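PDB 6IV9: Cas13d from uncultured Ruminococcus sp, which binds a CRISPR RNA and, probably through two HEPN domains, processes that guide and cleaves target RNA. Local coordinates for residues Y727-V730 and M731-V735. The protein carries 2 engineered substitutions. Numbering follows the deposited sequence.
Sequences YLTV and MYLLV. With nucleotides of chain B.
T729 and L733, one helical turn apart, lie side by side and point the same way, with T729 CG2 3.9 Å from L733 CD2. Both face U38 of chain B, a nucleotide of the bound RNA: T729 CG2 packs on the sugar at C4', and L733 CD1 comes within 3.6 Å of phosphate oxygen OP1 and also near O5'. The Y732 ring joins them, turning its edge to the same phosphate with CE2 3.5 Å from OP1. On another flank of the helix M731 runs obliquely past the Y727 ring; its CG sits 3.8 Å from CE1, while SD stands 5.4 Å from the ring centroid at a slant, a Met-aromatic contact. M731 CG is anti to its own carbonyl carbon (chi1 -58°), and bends at chi2 and chi3 fold the thioether back near V730. All this rides on regular i to i+4 alpha-helical bonding within helix 713-760, including L733 N to T729 O at 2.9 Å. Cutting the L733 branch back to an alanine is likely to leave T729 CG2 without its neighbour CD2 and the U38 phosphate without CD1 beside it. Further out, T729 OG1 bonds back to G725 O, consistent with the rotamer that carries CG2 toward the RNA, and Y732 meets Y634 edge-to-face. Y727 OH is tied to I590 O, while helix 651-660 covers V730, L733 and L734 and helix 641-647 backs M731.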
ATOM      1  N   TYR A 727     -17.004 -16.887  -1.235  1.00 22.01           N
ATOM      2  CA  TYR A 727     -17.913 -15.753  -1.514  1.00 24.07           C
ATOM      3  C   TYR A 727     -17.247 -14.445  -1.089  1.00 22.01           C
ATOM      4  O   TYR A 727     -17.195 -13.533  -1.865  1.00 23.20           O
ATOM      5  CB  TYR A 727     -19.223 -15.935  -0.745  1.00 23.48           C
ATOM      6  CG  TYR A 727     -20.120 -14.730  -0.756  1.00 23.69           C
ATOM      7  CD1 TYR A 727     -20.616 -14.231  -1.933  1.00 23.40           C
ATOM      8  CD2 TYR A 727     -20.441 -14.058   0.402  1.00 27.17           C
ATOM      9  CE1 TYR A 727     -21.432 -13.122  -1.965  1.00 28.90           C
ATOM     10  CE2 TYR A 727     -21.249 -12.938   0.393  1.00 28.14           C
ATOM     11  CZ  TYR A 727     -21.753 -12.464  -0.798  1.00 27.00           C
ATOM     12  OH  TYR A 727     -22.535 -11.364  -0.847  1.00 25.14           O
ATOM     13  N   LEU A 728     -16.706 -14.406   0.116  1.00 21.18           N
ATOM     14  CA  LEU A 728     -16.049 -13.164   0.588  1.00 23.48           C
ATOM     15  C   LEU A 728     -14.835 -12.836  -0.286  1.00 21.73           C
ATOM     16  O   LEU A 728     -14.629 -11.685  -0.574  1.00 22.04           O
ATOM     17  CB  LEU A 728     -15.646 -13.347   2.049  1.00 21.96           C
ATOM     18  CG  LEU A 728     -16.809 -13.387   3.026  1.00 22.73           C
ATOM     19  CD1 LEU A 728     -16.324 -13.638   4.436  1.00 23.82           C
ATOM     20  CD2 LEU A 728     -17.612 -12.113   2.947  1.00 27.43           C
ATOM     21  N   THR A 729     -14.051 -13.844  -0.637  1.00 21.92           N
ATOM     22  CA  THR A 729     -12.846 -13.622  -1.467  1.00 22.17           C
ATOM     23  C   THR A 729     -13.247 -13.052  -2.826  1.00 22.76           C
ATOM     24  O   THR A 729     -12.655 -12.093  -3.246  1.00 22.67           O
ATOM     25  CB  THR A 729     -12.057 -14.917  -1.669  1.00 22.78           C
ATOM     26  OG1 THR A 729     -11.650 -15.394  -0.397  1.00 26.36           O
ATOM     27  CG2 THR A 729     -10.847 -14.729  -2.548  1.00 26.57           C
ATOM     28  N   VAL A 730     -14.257 -13.615  -3.458  1.00 21.04           N
ATOM     29  CA  VAL A 730     -14.616 -13.120  -4.813  1.00 21.57           C
ATOM     30  C   VAL A 730     -15.087 -11.662  -4.762  1.00 23.02           C
ATOM     31  O   VAL A 730     -14.675 -10.886  -5.577  1.00 23.45           O
ATOM     32  CB  VAL A 730     -15.663 -14.048  -5.453  1.00 23.92           C
ATOM     33  CG1 VAL A 730     -16.305 -13.418  -6.660  1.00 25.77           C
ATOM     34  CG2 VAL A 730     -15.074 -15.403  -5.779  1.00 26.27           C
ATOM     35  N   MET A 731     -15.973 -11.331  -3.838  1.00 22.81           N
ATOM     36  CA  MET A 731     -16.468  -9.939  -3.729  1.00 22.49           C
ATOM     37  C   MET A 731     -15.317  -9.003  -3.324  1.00 21.22           C
ATOM     38  O   MET A 731     -15.242  -7.925  -3.829  1.00 20.52           O
ATOM     39  CB  MET A 731     -17.663  -9.847  -2.781  1.00 23.31           C
ATOM     40  CG  MET A 731     -18.808 -10.740  -3.205  1.00 24.69           C
ATOM     41  SD  MET A 731     -19.173 -10.774  -4.984  1.00 28.57           S
ATOM     42  CE  MET A 731     -19.706  -9.095  -5.264  1.00 28.28           C
ATOM     43  N   TYR A 732     -14.452  -9.455  -2.431  1.00 22.34           N
ATOM     44  CA  TYR A 732     -13.305  -8.637  -1.977  1.00 23.52           C
ATOM     45  C   TYR A 732     -12.390  -8.328  -3.165  1.00 21.77           C
ATOM     46  O   TYR A 732     -12.031  -7.204  -3.348  1.00 20.62           O
ATOM     47  CB  TYR A 732     -12.546  -9.387  -0.888  1.00 23.66           C
ATOM     48  CG  TYR A 732     -11.100  -9.016  -0.725  1.00 23.91           C
ATOM     49  CD1 TYR A 732     -10.720  -7.863  -0.077  1.00 22.16           C
ATOM     50  CD2 TYR A 732     -10.107  -9.839  -1.210  1.00 24.56           C
ATOM     51  CE1 TYR A 732      -9.392  -7.528   0.066  1.00 23.10           C
ATOM     52  CE2 TYR A 732      -8.775  -9.517  -1.081  1.00 26.48           C
ATOM     53  CZ  TYR A 732      -8.417  -8.358  -0.434  1.00 28.03           C
ATOM     54  OH  TYR A 732      -7.114  -8.051  -0.278  1.00 30.65           O
ATOM     55  N   LEU A 733     -12.118  -9.325  -3.998  1.00 20.64           N
ATOM     56  CA  LEU A 733     -11.214  -9.138  -5.160  1.00 22.31           C
ATOM     57  C   LEU A 733     -11.806  -8.054  -6.067  1.00 21.51           C
ATOM     58  O   LEU A 733     -11.078  -7.207  -6.531  1.00 21.56           O
ATOM     59  CB  LEU A 733     -11.156 -10.475  -5.894  1.00 23.90           C
ATOM     60  CG  LEU A 733      -9.849 -11.253  -5.887  1.00 31.12           C
ATOM     61  CD1 LEU A 733      -8.855 -10.802  -4.852  1.00 31.94           C
ATOM     62  CD2 LEU A 733     -10.080 -12.743  -5.860  1.00 28.84           C
ATOM     63  N   LEU A 734     -13.111  -8.084  -6.276  1.00 22.07           N
ATOM     64  CA  LEU A 734     -13.737  -7.065  -7.145  1.00 21.73           C
ATOM     65  C   LEU A 734     -13.610  -5.662  -6.543  1.00 21.87           C
ATOM     66  O   LEU A 734     -13.139  -4.786  -7.229  1.00 23.40           O
ATOM     67  CB  LEU A 734     -15.212  -7.432  -7.302  1.00 22.88           C
ATOM     68  CG  LEU A 734     -16.074  -6.368  -7.960  1.00 24.34           C
ATOM     69  CD1 LEU A 734     -15.668  -6.163  -9.400  1.00 27.68           C
ATOM     70  CD2 LEU A 734     -17.538  -6.723  -7.858  1.00 30.25           C
ATOM     71  N   VAL A 735     -14.008  -5.485  -5.289  1.00 21.39           N
ATOM     72  CA  VAL A 735     -13.951  -4.138  -4.653  1.00 19.80           C
ATOM     73  C   VAL A 735     -12.497  -3.669  -4.526  1.00 19.56           C
ATOM     74  O   VAL A 735     -12.217  -2.558  -4.910  1.00 20.81           O
ATOM     75  CB  VAL A 735     -14.692  -4.130  -3.304  1.00 22.56           C
ATOM     76  CG1 VAL A 735     -14.573  -2.808  -2.586  1.00 23.80           C
ATOM     77  CG2 VAL A 735     -16.144  -4.525  -3.461  1.00 23.61           C
TER
ATOM     78  P     U B  38      -5.279 -11.563  -2.451  1.00 28.21           P
ATOM     79  OP1   U B  38      -5.888 -10.327  -2.819  1.00 28.95           O
ATOM     80  OP2   U B  38      -4.849 -11.844  -1.105  1.00 29.16           O
ATOM     81  O5'   U B  38      -6.341 -12.666  -2.882  1.00 29.51           O
ATOM     82  C5'   U B  38      -6.129 -13.977  -2.514  1.00 27.31           C
ATOM     83  C4'   U B  38      -7.029 -14.877  -3.333  1.00 29.35           C
ATOM     84  O4'   U B  38      -6.761 -14.644  -4.735  1.00 32.83           O
ATOM     85  C3'   U B  38      -6.697 -16.339  -3.113  1.00 29.65           C
ATOM     86  O3'   U B  38      -7.484 -16.792  -2.009  1.00 27.46           O
ATOM     87  C2'   U B  38      -7.095 -16.983  -4.441  1.00 33.66           C
ATOM     88  O2'   U B  38      -8.488 -17.178  -4.541  1.00 32.42           O
ATOM     89  C1'   U B  38      -6.745 -15.881  -5.428  1.00 37.92           C
ATOM     90  N1    U B  38      -5.435 -16.060  -6.059  1.00 37.28           N
ATOM     91  C2    U B  38      -5.298 -15.579  -7.351  1.00 40.51           C
ATOM     92  O2    U B  38      -6.219 -15.037  -7.953  1.00 39.36           O
ATOM     93  N3    U B  38      -4.041 -15.735  -7.897  1.00 35.32           N
ATOM     94  C4    U B  38      -2.922 -16.295  -7.280  1.00 43.89           C
ATOM     95  O4    U B  38      -1.844 -16.359  -7.893  1.00 42.63           O
ATOM     96  C5    U B  38      -3.141 -16.716  -5.919  1.00 48.23           C
ATOM     97  C6    U B  38      -4.364 -16.588  -5.372  1.00 34.44           C
TER